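PDB 4O4A: lipoprotein, putative, which is of unknown function, belongs to an uncharacterised family and, as a putative lipoprotein, is probably attached to the cell membrane through a lipid. Local coordinates for residues B[70-75]-B[159-164]. Residues are numbered along the deposited sequence; the frame is centred on the assembly and turned at random.
Sequences TAVTST and QRIQER
Val72 and Ile161 supply the apolar part of this contact: CG2 of Val72 lies against the CG1-CD1 arm of Ile161, 4.4 Å from CD1. CG1 is about equally near, so the valine methyl sits alongside the outer arm of the isoleucine, whose direction is set by chi1 (-73°). The two backbones stay well apart, with the CA atoms of Val72 and Ile161 separated by 8.3 Å, and the interface of 114 Å² is correspondingly small. Tyr165, one turn further along the helix, also touches Val72.

The pair joins strand 70-72, at the border of a four-stranded mixed sheet, to the C-terminal helix 149-166, which packs on the sheet. Thr70 and Val72 both turn their side chains to the helix, whereas Ala71 between them bonds through its backbone to Ile43 and Val45 of the neighbouring parallel strand 40-45.

The polar part involves Thr70 and Arg160. Arg160 bends at chi3 (-44°) and approaches Thr70 from the opposing side, placing OG1 of Thr70 at the edge of the guanidinium, in its plane, 3.7 Å from NH1 of Arg160. The methyl CG2 of Thr70 lies 4.1 Å from the same NH1. A stronger partner is Asp68, whose OD2 forms a salt bridge with this nitrogen and would help to fix the guanidinium beside the threonine.

Beyond the strand, OG1 of Thr73 accepts a nearly straight bond from N of Thr75 (3.0 Å, 172°), an ST turn just after the strand; the same hydroxyl bonds to the carbonyl of Glu52.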
ATOM      1  N   THR B  70     -21.695 -13.109  -5.959  1.00 39.81           N
ATOM      2  CA  THR B  70     -21.500 -14.408  -6.560  1.00 40.53           C
ATOM      3  C   THR B  70     -22.821 -15.073  -6.873  1.00 39.32           C
ATOM      4  O   THR B  70     -23.784 -14.903  -6.133  1.00 42.53           O
ATOM      5  CB  THR B  70     -20.821 -15.273  -5.512  1.00 45.55           C
ATOM      6  OG1 THR B  70     -19.520 -14.742  -5.242  1.00 47.65           O
ATOM      7  CG2 THR B  70     -20.729 -16.698  -5.939  1.00 51.90           C
ATOM      8  N   ALA B  71     -22.865 -15.846  -7.951  1.00 38.05           N
ATOM      9  CA  ALA B  71     -24.072 -16.578  -8.314  1.00 38.83           C
ATOM     10  C   ALA B  71     -23.660 -17.900  -8.889  1.00 40.00           C
ATOM     11  O   ALA B  71     -22.837 -17.966  -9.788  1.00 41.62           O
ATOM     12  CB  ALA B  71     -24.900 -15.813  -9.311  1.00 38.06           C
ATOM     13  N   VAL B  72     -24.229 -18.959  -8.340  1.00 43.12           N
ATOM     14  CA  VAL B  72     -23.907 -20.311  -8.724  1.00 44.73           C
ATOM     15  C   VAL B  72     -25.169 -20.984  -9.199  1.00 44.51           C
ATOM     16  O   VAL B  72     -26.177 -20.900  -8.531  1.00 48.39           O
ATOM     17  CB  VAL B  72     -23.401 -21.047  -7.486  1.00 47.41           C
ATOM     18  CG1 VAL B  72     -23.174 -22.516  -7.768  1.00 51.07           C
ATOM     19  CG2 VAL B  72     -22.123 -20.396  -6.980  1.00 47.77           C
ATOM     20  N   THR B  73     -25.134 -21.637 -10.351  1.00 45.07           N
ATOM     21  CA  THR B  73     -26.330 -22.310 -10.856  1.00 47.22           C
ATOM     22  C   THR B  73     -26.021 -23.595 -11.579  1.00 50.87           C
ATOM     23  O   THR B  73     -24.922 -23.787 -12.102  1.00 51.97           O
ATOM     24  CB  THR B  73     -27.137 -21.426 -11.835  1.00 47.35           C
ATOM     25  OG1 THR B  73     -28.324 -22.120 -12.260  1.00 45.66           O
ATOM     26  CG2 THR B  73     -26.296 -21.068 -13.055  1.00 48.07           C
ATOM     27  N   SER B  74     -27.027 -24.465 -11.610  1.00 53.56           N
ATOM     28  CA  SER B  74     -26.945 -25.743 -12.295  1.00 53.18           C
ATOM     29  C   SER B  74     -27.398 -25.606 -13.749  1.00 52.97           C
ATOM     30  O   SER B  74     -27.368 -26.570 -14.491  1.00 57.22           O
ATOM     31  CB  SER B  74     -27.776 -26.785 -11.573  1.00 55.72           C
ATOM     32  OG  SER B  74     -29.112 -26.351 -11.392  1.00 54.99           O
ATOM     33  N   THR B  75     -27.838 -24.416 -14.157  1.00 49.43           N
ATOM     34  CA  THR B  75     -28.219 -24.196 -15.544  1.00 48.74           C
ATOM     35  C   THR B  75     -26.973 -24.480 -16.374  1.00 49.19           C
ATOM     36  O   THR B  75     -25.915 -23.976 -16.058  1.00 45.78           O
ATOM     37  CB  THR B  75     -28.731 -22.762 -15.759  1.00 46.55           C
ATOM     38  OG1 THR B  75     -29.942 -22.573 -15.008  1.00 45.81           O
ATOM     39  CG2 THR B  75     -29.002 -22.497 -17.228  1.00 45.88           C
ATOM     40  N   GLN B 159     -13.122 -22.729  -5.112  1.00 64.13           N
ATOM     41  CA  GLN B 159     -12.847 -23.555  -3.971  1.00 73.51           C
ATOM     42  C   GLN B 159     -14.133 -23.790  -3.188  1.00 70.93           C
ATOM     43  O   GLN B 159     -14.402 -24.923  -2.797  1.00 75.42           O
ATOM     44  CB  GLN B 159     -11.783 -22.919  -3.087  1.00 82.78           C
ATOM     45  CG  GLN B 159     -11.381 -23.777  -1.907  1.00 91.49           C
ATOM     46  CD  GLN B 159     -10.163 -23.231  -1.232  1.00103.03           C
ATOM     47  OE1 GLN B 159      -9.174 -23.948  -0.999  1.00130.49           O
ATOM     48  NE2 GLN B 159     -10.193 -21.944  -0.960  1.00 99.10           N
ATOM     49  N   ARG B 160     -14.908 -22.731  -2.942  1.00 64.93           N
ATOM     50  CA  ARG B 160     -16.177 -22.879  -2.217  1.00 68.15           C
ATOM     51  C   ARG B 160     -17.081 -23.843  -2.950  1.00 66.16           C
ATOM     52  O   ARG B 160     -17.788 -24.624  -2.322  1.00 65.82           O
ATOM     53  CB  ARG B 160     -16.929 -21.549  -1.933  1.00 71.98           C
ATOM     54  CG  ARG B 160     -16.333 -20.742  -0.787  1.00 81.70           C
ATOM     55  CD  ARG B 160     -17.263 -19.626  -0.260  1.00 91.24           C
ATOM     56  NE  ARG B 160     -17.951 -18.823  -1.295  1.00 95.34           N
ATOM     57  CZ  ARG B 160     -17.402 -17.802  -1.966  1.00 94.04           C
ATOM     58  NH1 ARG B 160     -18.126 -17.133  -2.862  1.00 88.60           N
ATOM     59  NH2 ARG B 160     -16.130 -17.448  -1.759  1.00 93.35           N
ATOM     60  N   ILE B 161     -17.050 -23.792  -4.279  1.00 63.90           N
ATOM     61  CA  ILE B 161     -17.855 -24.688  -5.104  1.00 67.49           C
ATOM     62  C   ILE B 161     -17.422 -26.138  -4.937  1.00 72.28           C
ATOM     63  O   ILE B 161     -18.229 -27.002  -4.608  1.00 77.23           O
ATOM     64  CB  ILE B 161     -17.788 -24.300  -6.594  1.00 67.29           C
ATOM     65  CG1 ILE B 161     -18.592 -23.017  -6.833  1.00 65.95           C
ATOM     66  CG2 ILE B 161     -18.361 -25.411  -7.464  1.00 72.28           C
ATOM     67  CD1 ILE B 161     -18.508 -22.484  -8.245  1.00 64.49           C
ATOM     68  N   GLN B 162     -16.144 -26.403  -5.165  1.00 76.08           N
ATOM     69  CA  GLN B 162     -15.620 -27.752  -5.029  1.00 81.78           C
ATOM     70  C   GLN B 162     -15.894 -28.338  -3.640  1.00 83.75           C
ATOM     71  O   GLN B 162     -16.319 -29.484  -3.511  1.00 83.90           O
ATOM     72  CB  GLN B 162     -14.137 -27.762  -5.412  1.00 86.29           C
ATOM     73  CG  GLN B 162     -13.926 -27.722  -6.929  1.00 91.43           C
ATOM     74  CD  GLN B 162     -13.719 -29.095  -7.563  1.00106.40           C
ATOM     75  OE1 GLN B 162     -13.141 -29.999  -6.954  1.00115.29           O
ATOM     76  NE2 GLN B 162     -14.133 -29.237  -8.814  1.00108.92           N
ATOM     77  N   GLU B 163     -15.716 -27.522  -2.618  1.00 86.93           N
ATOM     78  CA  GLU B 163     -15.905 -27.932  -1.242  1.00101.04           C
ATOM     79  C   GLU B 163     -17.389 -28.175  -0.886  1.00104.38           C
ATOM     80  O   GLU B 163     -17.744 -29.267  -0.482  1.00111.56           O
ATOM     81  CB  GLU B 163     -15.161 -26.885  -0.385  1.00105.88           C
ATOM     82  CG  GLU B 163     -15.182 -26.910   1.143  1.00113.99           C
ATOM     83  CD  GLU B 163     -14.187 -25.908   1.752  1.00116.43           C
ATOM     84  OE1 GLU B 163     -13.456 -25.232   0.995  1.00106.76           O
ATOM     85  OE2 GLU B 163     -14.121 -25.793   2.999  1.00127.43           O
ATOM     86  N   ARG B 164     -18.258 -27.201  -1.116  1.00114.94           N
ATOM     87  CA  ARG B 164     -19.684 -27.333  -0.789  1.00119.51           C
ATOM     88  C   ARG B 164     -20.455 -28.272  -1.710  1.00116.02           C
ATOM     89  O   ARG B 164     -21.195 -29.136  -1.242  1.00125.58           O
ATOM     90  CB  ARG B 164     -20.363 -25.946  -0.806  1.00121.39           C
ATOM     91  CG  ARG B 164     -21.749 -25.906  -0.150  1.00126.00           C
ATOM     92  CD  ARG B 164     -22.857 -26.588  -0.938  1.00126.26           C
ATOM     93  NE  ARG B 164     -24.122 -26.610  -0.209  1.00134.85           N
ATOM     94  CZ  ARG B 164     -24.991 -25.601  -0.134  1.00140.35           C
ATOM     95  NH1 ARG B 164     -24.739 -24.429  -0.716  1.00140.42           N
ATOM     96  NH2 ARG B 164     -26.116 -25.758   0.557  1.00139.41           N
TER